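Local coordinates for protein hydrolase, alpha/beta hydrolase FOLD family (Staphylococcus aureus, PDB 2XMZ) that probably catalyses formation of 2-succinyl-6-hydroxy-2,4-cyclohexadiene-1-carboxylate, a step of menaquinone biosynthesis, as a lyase built on the alpha/beta hydrolase fold, at residues 198-203 against 225-230; 19-24 against 37-42. One frame throughout, in Å; residues are numbered along the deposited sequence.

Contact 1 (198-203 against 225-230)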
# COMPACT_ATOMS: atom_id res chain seq x y z
N ASN A 198 -2.64 -13.38 10.07
CA ASN A 198 -4.06 -13.13 9.80
C ASN A 198 -4.55 -12.01 10.72
O ASN A 198 -4.83 -12.24 11.90
CB ASN A 198 -4.85 -14.42 10.06
CG ASN A 198 -6.35 -14.19 10.15
OD1 ASN A 198 -6.87 -13.24 9.58
ND2 ASN A 198 -7.05 -15.08 10.85
N LEU A 199 -4.68 -10.80 10.17
CA LEU A 199 -5.07 -9.63 10.97
C LEU A 199 -6.59 -9.43 11.06
O LEU A 199 -7.07 -8.46 11.67
CB LEU A 199 -4.39 -8.36 10.45
CG LEU A 199 -2.86 -8.32 10.49
CD1 LEU A 199 -2.40 -6.99 9.90
CD2 LEU A 199 -2.33 -8.49 11.90
N TRP A 200 -7.34 -10.35 10.46
CA TRP A 200 -8.80 -10.29 10.45
C TRP A 200 -9.39 -10.14 11.86
O TRP A 200 -10.21 -9.26 12.08
CB TRP A 200 -9.39 -11.50 9.71
CG TRP A 200 -9.31 -11.35 8.21
CD1 TRP A 200 -8.38 -11.91 7.38
CD2 TRP A 200 -10.17 -10.56 7.38
NE1 TRP A 200 -8.63 -11.54 6.07
CE2 TRP A 200 -9.72 -10.71 6.04
CE3 TRP A 200 -11.28 -9.74 7.63
CZ2 TRP A 200 -10.34 -10.06 4.96
CZ3 TRP A 200 -11.90 -9.10 6.55
CH2 TRP A 200 -11.43 -9.28 5.24
N PRO A 201 -8.95 -10.97 12.84
CA PRO A 201 -9.50 -10.85 14.20
C PRO A 201 -9.00 -9.63 15.01
O PRO A 201 -9.55 -9.36 16.07
CB PRO A 201 -9.09 -12.16 14.87
CG PRO A 201 -7.90 -12.62 14.13
CD PRO A 201 -8.02 -12.11 12.72
N ARG A 202 -8.02 -8.90 14.49
CA ARG A 202 -7.48 -7.70 15.16
C ARG A 202 -8.00 -6.40 14.52
O ARG A 202 -7.67 -5.33 14.99
CB ARG A 202 -5.94 -7.72 15.16
CG ARG A 202 -5.30 -8.78 16.10
CD ARG A 202 -3.99 -8.23 16.73
NE ARG A 202 -3.21 -9.24 17.46
CZ ARG A 202 -3.39 -9.58 18.74
NH1 ARG A 202 -2.62 -10.51 19.29
NH2 ARG A 202 -4.34 -8.99 19.48
N LEU A 203 -8.79 -6.50 13.45
CA LEU A 203 -9.37 -5.30 12.80
C LEU A 203 -10.22 -4.45 13.73
O LEU A 203 -10.26 -3.21 13.60
CB LEU A 203 -10.21 -5.67 11.57
CG LEU A 203 -9.45 -6.25 10.37
CD1 LEU A 203 -10.42 -6.46 9.21
CD2 LEU A 203 -8.25 -5.35 9.98
N ALA A 225 -12.95 -5.51 1.02
CA ALA A 225 -13.15 -4.15 1.54
C ALA A 225 -14.40 -4.09 2.37
O ALA A 225 -14.39 -3.50 3.45
CB ALA A 225 -13.21 -3.14 0.41
N LYS A 226 -15.47 -4.73 1.89
CA LYS A 226 -16.75 -4.72 2.59
C LYS A 226 -16.62 -5.45 3.93
O LYS A 226 -17.13 -4.99 4.96
CB LYS A 226 -17.87 -5.36 1.75
CG LYS A 226 -18.34 -4.50 0.57
CD LYS A 226 -19.59 -5.10 -0.11
CE LYS A 226 -19.74 -4.56 -1.54
NZ LYS A 226 -20.94 -5.09 -2.23
N LYS A 227 -15.91 -6.58 3.91
CA LYS A 227 -15.70 -7.35 5.13
C LYS A 227 -14.87 -6.58 6.16
O LYS A 227 -15.24 -6.54 7.31
CB LYS A 227 -15.03 -8.68 4.82
CG LYS A 227 -15.94 -9.73 4.27
CD LYS A 227 -15.08 -10.96 4.04
CE LYS A 227 -15.57 -11.80 2.89
NZ LYS A 227 -14.66 -12.95 2.67
N MET A 228 -13.77 -5.96 5.72
CA MET A 228 -12.96 -5.08 6.57
C MET A 228 -13.80 -3.96 7.18
O MET A 228 -13.73 -3.71 8.38
CB MET A 228 -11.79 -4.47 5.78
CG MET A 228 -10.73 -5.46 5.32
SD MET A 228 -9.21 -4.63 4.94
CE MET A 228 -9.73 -3.66 3.52
N ALA A 229 -14.61 -3.30 6.36
CA ALA A 229 -15.45 -2.19 6.84
C ALA A 229 -16.34 -2.62 7.98
O ALA A 229 -16.52 -1.87 8.95
CB ALA A 229 -16.28 -1.63 5.70
N ASN A 230 -16.91 -3.82 7.88
CA ASN A 230 -17.77 -4.37 8.91
C ASN A 230 -17.10 -4.47 10.26
O ASN A 230 -17.76 -4.40 11.30
CB ASN A 230 -18.23 -5.79 8.54
CG ASN A 230 -19.31 -5.82 7.50
OD1 ASN A 230 -20.01 -4.82 7.28
ND2 ASN A 230 -19.48 -6.98 6.85

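Contact 2 (19-24 against 37-42)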
# COMPACT_ATOMS: atom_id res chain seq x y z
N LEU A 19 0.13 13.30 5.79
CA LEU A 19 -0.42 12.15 5.08
C LEU A 19 0.75 11.30 4.57
O LEU A 19 1.60 11.79 3.84
CB LEU A 19 -1.32 12.64 3.93
CG LEU A 19 -1.93 11.64 2.95
CD1 LEU A 19 -2.80 10.58 3.61
CD2 LEU A 19 -2.72 12.38 1.87
N VAL A 20 0.78 10.03 5.00
CA VAL A 20 1.91 9.15 4.77
C VAL A 20 1.46 8.07 3.79
O VAL A 20 0.54 7.30 4.09
CB VAL A 20 2.41 8.49 6.07
CG1 VAL A 20 3.62 7.60 5.80
CG2 VAL A 20 2.78 9.58 7.14
N PHE A 21 2.12 8.03 2.62
CA PHE A 21 1.75 7.10 1.55
C PHE A 21 2.67 5.89 1.51
O PHE A 21 3.91 6.03 1.41
CB PHE A 21 1.83 7.76 0.18
CG PHE A 21 0.70 8.69 -0.11
CD1 PHE A 21 -0.48 8.21 -0.64
CD2 PHE A 21 0.84 10.06 0.12
CE1 PHE A 21 -1.54 9.07 -0.92
CE2 PHE A 21 -0.20 10.94 -0.19
CZ PHE A 21 -1.40 10.45 -0.69
N LEU A 22 2.05 4.71 1.51
CA LEU A 22 2.74 3.44 1.24
C LEU A 22 2.28 2.85 -0.09
O LEU A 22 1.08 2.77 -0.36
CB LEU A 22 2.50 2.42 2.39
CG LEU A 22 2.83 2.87 3.82
CD1 LEU A 22 2.58 1.73 4.83
CD2 LEU A 22 4.28 3.38 3.91
N HIS A 23 3.24 2.44 -0.91
CA HIS A 23 2.97 1.94 -2.26
C HIS A 23 2.73 0.43 -2.24
O HIS A 23 2.77 -0.20 -1.18
CB HIS A 23 4.20 2.23 -3.14
CG HIS A 23 5.45 1.61 -2.60
ND1 HIS A 23 5.82 0.32 -2.89
CD2 HIS A 23 6.37 2.08 -1.72
CE1 HIS A 23 6.92 0.02 -2.23
NE2 HIS A 23 7.28 1.07 -1.51
N GLY A 24 2.53 -0.16 -3.42
CA GLY A 24 2.30 -1.59 -3.56
C GLY A 24 3.53 -2.33 -4.08
O GLY A 24 4.57 -1.72 -4.36
N GLU A 37 1.01 16.99 -5.13
CA GLU A 37 0.60 18.40 -5.19
C GLU A 37 -0.87 18.61 -4.84
O GLU A 37 -1.23 19.65 -4.30
CB GLU A 37 0.93 19.01 -6.54
CG GLU A 37 2.40 19.28 -6.72
CD GLU A 37 2.68 20.31 -7.79
OE1 GLU A 37 2.19 21.46 -7.67
OE2 GLU A 37 3.41 19.98 -8.75
N LYS A 38 -1.71 17.63 -5.13
CA LYS A 38 -3.12 17.72 -4.78
C LYS A 38 -3.30 17.74 -3.26
O LYS A 38 -4.26 18.30 -2.75
CB LYS A 38 -3.95 16.59 -5.41
CG LYS A 38 -3.63 16.30 -6.89
CD LYS A 38 -4.27 17.30 -7.84
CE LYS A 38 -3.61 17.24 -9.21
NZ LYS A 38 -3.20 15.84 -9.57
N PHE A 39 -2.35 17.15 -2.53
CA PHE A 39 -2.44 17.12 -1.06
C PHE A 39 -1.61 18.18 -0.33
O PHE A 39 -2.06 18.71 0.69
CB PHE A 39 -2.21 15.71 -0.52
CG PHE A 39 -3.19 14.70 -1.07
CD1 PHE A 39 -4.49 14.63 -0.58
CD2 PHE A 39 -2.84 13.87 -2.12
CE1 PHE A 39 -5.42 13.75 -1.11
CE2 PHE A 39 -3.75 12.96 -2.66
CZ PHE A 39 -5.05 12.91 -2.15
N THR A 40 -0.45 18.54 -0.87
CA THR A 40 0.42 19.53 -0.22
C THR A 40 -0.22 20.94 -0.11
O THR A 40 0.22 21.76 0.68
CB THR A 40 1.81 19.62 -0.88
OG1 THR A 40 1.67 19.88 -2.28
CG2 THR A 40 2.58 18.30 -0.67
N ASP A 41 -1.26 21.18 -0.91
CA ASP A 41 -2.07 22.39 -0.77
C ASP A 41 -2.51 22.61 0.69
O ASP A 41 -2.53 23.75 1.17
CB ASP A 41 -3.32 22.29 -1.66
CG ASP A 41 -3.06 22.65 -3.12
OD1 ASP A 41 -1.91 23.01 -3.49
OD2 ASP A 41 -4.03 22.56 -3.90
N ASN A 42 -2.84 21.52 1.39
CA ASN A 42 -3.38 21.58 2.75
C ASN A 42 -2.74 20.60 3.73
O ASN A 42 -3.04 20.64 4.93
CB ASN A 42 -4.90 21.31 2.72
CG ASN A 42 -5.68 22.40 1.98
OD1 ASN A 42 -6.24 22.15 0.91
ND2 ASN A 42 -5.72 23.60 2.55

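Contact 1 (198-203 against 225-230)
Trp200 presses the far rim of its indole against helix 219-231 where Lys227 is followed by Met228. CZ3 of Trp200 lies 3.6 Å from CB of Lys227, while the backbone N of Met228 sits at the ring edge, near its plane, 3.7 Å from Trp200 CZ3. The Met228 side chain crosses the indole at about a right angle, its CG 3.9 Å from CH2 of Trp200. Leu203 directs CD1 at the helix backbone, 3.9 Å from CA of Met228 and 4.0 Å from Met228 CG. This is the close-packed, buried part: Pro118 touches Trp200, Leu203 and Met228, and Leu98 of helix 92-103 touches Leu203 and Met228. With CG of Trp200 anti to the carbonyl carbon (chi1 -78°), the indole reaches across to the helix, and NE1 of Trp200 is hydrogen-bonded to the carbonyl O of Gly119, which satisfies this buried polar atom.

The solvent side is looser. CB of Lys227 packs closest on the indole, its CD lies at the margin of contact (4.2 Å from Trp200 CH2), and the extended chain then carries the ammonium away from the loop. At the root of the tryptophan an Asx turn shapes the loop: Trp200 N donates to OD1 of Asn198 over 3.1 Å, approaching from above the side-chain carbonyl plane. The contact thus joins the loop preceding strand 210-215 to the helix following that strand, a helix whose inner side rests on the sheet through Ala225 and Met228, as in the layered architecture of the alpha/beta hydrolase fold.

Contact 2 (19-24 against 37-42)
Leu19 and Phe39 mark the nearest approach of the two backbones, with their CA atoms 8.2 Å apart. Residues 19-22 are extended, as the end of strand 17-22, and the chain then leaves the strand through His23, whose NE2 is hydrogen-bonded to Leu50 N, and Gly24. Residues 37-40 belong to a short helix, and Asn42 N is hydrogen-bonded to the carbonyl O of Phe39. The distance between the backbones is bridged entirely by side chains, those of Leu19 and Phe21 from the strand and that of Phe39 from the helix.

Leu19 places methyl CD2 over one face of the Phe39 ring, 4.0 Å from its centroid and toward the rim, a CH-pi contact. Its CG lies anti to the backbone N (chi1 175°), and the second torsion leaves CD2 anti to CA, so the extended branch reaches the ring face. The two segments belong to a beta-alpha-beta unit of the alpha/beta hydrolase fold, in which helix 36-40 links strand 17-22 to the parallel strand 44-48. Phe39 also touches Val45 of that second strand, and Ile259 and Leu260 of helix 252-266 add to its surroundings.

Phe21, two residues further along the strand, meets the same ring: CE2 of Phe39 lies at the edge of the Phe21 ring, near its plane, 4.0 Å from Phe21 CZ. The ring planes are inclined at 54° with centroids 5.8 Å apart. Phe21 also meets the rings of Tyr32 and Phe88.

Overall arrangement
Both contacts are apolar and largely buried, yet they hold different elements of the alpha/beta hydrolase fold, their centres 24 Å apart and their nearest atoms about 11 Å apart. Contact 2 lies deeper, its centre about 12 Å from the chain centre, against about 16 Å for that of contact 1, and all three of its touching residues are buried. It ties an inner strand of the sheet to a short helix through aromatic rings and a methyl. Contact 1 joins a loop to a helix, mixing indole with aliphatic carbons of leucine, lysine and methionine, the lysine being exposed. Both segments of contact 2 precede those of contact 1 in sequence.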